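Local coordinates for protein delta-1-pyrroline-5-carboxylate dehydrogenase, mitochondrial (Mus musculus, PDB 4E3X) that oxidises the gamma-semialdehyde of L-glutamate to L-glutamate with NAD+, the second step of proline breakdown in mitochondria, and works as a homodimer of the aldehyde dehydrogenase family, at residues Y537-R540 with W541-P544. Numbering follows the deposited sequence.
Sequences YILR and WTSP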
loop_
_atom_site.group_PDB
_atom_site.type_symbol
_atom_site.label_atom_id
_atom_site.label_comp_id
_atom_site.label_asym_id
_atom_site.label_seq_id
_atom_site.Cartn_x
_atom_site.Cartn_y
_atom_site.Cartn_z
ATOM N N TYR B 537 4.993 -2.644 -7.380
ATOM C CA TYR B 537 3.794 -1.924 -7.810
ATOM C C TYR B 537 2.552 -2.810 -7.852
ATOM O O TYR B 537 1.480 -2.397 -7.398
ATOM C CB TYR B 537 4.056 -1.334 -9.185
ATOM C CG TYR B 537 2.934 -0.519 -9.784
ATOM C CD1 TYR B 537 2.553 0.692 -9.218
ATOM C CD2 TYR B 537 2.294 -0.936 -10.944
ATOM C CE1 TYR B 537 1.553 1.461 -9.784
ATOM C CE2 TYR B 537 1.288 -0.175 -11.520
ATOM C CZ TYR B 537 0.928 1.027 -10.939
ATOM O OH TYR B 537 -0.062 1.795 -11.518
ATOM N N ILE B 538 2.694 -4.024 -8.377
ATOM C CA ILE B 538 1.549 -4.919 -8.530
ATOM C C ILE B 538 0.921 -5.300 -7.191
ATOM O O ILE B 538 -0.252 -5.673 -7.142
ATOM C CB ILE B 538 1.890 -6.204 -9.318
ATOM C CG1 ILE B 538 3.122 -6.887 -8.720
ATOM C CG2 ILE B 538 2.063 -5.898 -10.805
ATOM C CD1 ILE B 538 3.356 -8.277 -9.260
ATOM N N LEU B 539 1.683 -5.172 -6.106
ATOM C CA LEU B 539 1.170 -5.515 -4.780
ATOM C C LEU B 539 0.021 -4.610 -4.335
ATOM O O LEU B 539 -0.779 -4.995 -3.479
ATOM C CB LEU B 539 2.285 -5.518 -3.735
ATOM C CG LEU B 539 3.285 -6.655 -3.920
ATOM C CD1 LEU B 539 4.533 -6.415 -3.098
ATOM C CD2 LEU B 539 2.630 -7.974 -3.543
ATOM N N ARG B 540 -0.060 -3.403 -4.890
ATOM C CA ARG B 540 -1.196 -2.548 -4.556
ATOM C C ARG B 540 -2.512 -3.102 -5.106
ATOM O O ARG B 540 -3.592 -2.725 -4.639
ATOM C CB ARG B 540 -0.994 -1.125 -5.078
ATOM C CG ARG B 540 0.147 -0.342 -4.410
ATOM C CD ARG B 540 0.027 -0.259 -2.865
ATOM N NE ARG B 540 -1.066 0.608 -2.399
ATOM C CZ ARG B 540 -1.904 0.313 -1.401
ATOM N NH1 ARG B 540 -1.816 -0.851 -0.769
ATOM N NH2 ARG B 540 -2.849 1.177 -1.044
ATOM N N TRP B 541 -2.433 -4.000 -6.094
ATOM C CA TRP B 541 -3.632 -4.461 -6.803
ATOM C C TRP B 541 -4.015 -5.900 -6.472
ATOM O O TRP B 541 -4.859 -6.491 -7.139
ATOM C CB TRP B 541 -3.499 -4.223 -8.321
ATOM C CG TRP B 541 -3.023 -2.833 -8.570
ATOM C CD1 TRP B 541 -1.813 -2.457 -9.075
ATOM C CD2 TRP B 541 -3.711 -1.623 -8.231
ATOM N NE1 TRP B 541 -1.708 -1.085 -9.087
ATOM C CE2 TRP B 541 -2.863 -0.550 -8.579
ATOM C CE3 TRP B 541 -4.966 -1.340 -7.673
ATOM C CZ2 TRP B 541 -3.223 0.781 -8.378
ATOM C CZ3 TRP B 541 -5.325 -0.021 -7.486
ATOM C CH2 TRP B 541 -4.459 1.026 -7.846
ATOM N N THR B 542 -3.408 -6.446 -5.425
ATOM C CA THR B 542 -3.799 -7.750 -4.911
ATOM C C THR B 542 -4.106 -7.638 -3.419
ATOM O O THR B 542 -3.485 -6.839 -2.704
ATOM C CB THR B 542 -2.715 -8.842 -5.190
ATOM O OG1 THR B 542 -3.101 -10.080 -4.583
ATOM C CG2 THR B 542 -1.356 -8.452 -4.632
ATOM N N SER B 543 -5.080 -8.422 -2.965
ATOM C CA SER B 543 -5.428 -8.521 -1.558
ATOM C C SER B 543 -5.237 -9.987 -1.169
ATOM O O SER B 543 -6.111 -10.818 -1.414
ATOM C CB SER B 543 -6.888 -8.090 -1.361
ATOM O OG SER B 543 -7.281 -8.173 -0.006
ATOM N N PRO B 544 -4.065 -10.328 -0.610
ATOM C CA PRO B 544 -3.761 -11.756 -0.463
ATOM C C PRO B 544 -4.640 -12.483 0.549
ATOM O O PRO B 544 -5.099 -11.902 1.533
ATOM C CB PRO B 544 -2.296 -11.755 -0.005
ATOM C CG PRO B 544 -1.748 -10.425 -0.498
ATOM C CD PRO B 544 -2.900 -9.477 -0.311
#
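A 3-10 turn, Tyr537 to Arg540, leads into strand 542-550, which pairs antiparallel with strand 191-199 of the aldehyde dehydrogenase fold, and the Tyr537 and Trp541 rings meet across this junction. They form a T-shaped pair, centroids 5.2 Å apart and planes at 76°. The indole presents its NE1 edge to one tyrosine face, off-centre toward the rim, with NE1 3.9 Å from Tyr537 CZ. NE1 is buried and has no hydrogen-bond partner. Tyr537 CG lies anti to the backbone N (chi1 -179°), which sets the face of the phenol against NE1; its OH is hydrogen-bonded to Asn283 ND2. Over one indole face sits Arg540 CB, a CH-pi contact 4.0 Å from the centroid of the five-membered ring. A phenylalanine in place of Trp541 lacks that ring, and the Tyr537 face and Arg540 CB would probably lose the surface they pack on. Two backbone hydrogen bonds hold the turn, Arg540 N to Tyr537 O (3.1 Å) and Trp541 N to Ile538 O (2.9 Å). Thr542 then enters the strand, its OG1 hydrogen-bonded to Arg198 O, while Ser543 OG and Pro544 O are hydrogen-bonded to Asn529 ND2 of the second subunit. Beside the turn, Thr542 CG2 rests 3.7 Å from Leu539 O and 4.2 Å from Leu539 CD2.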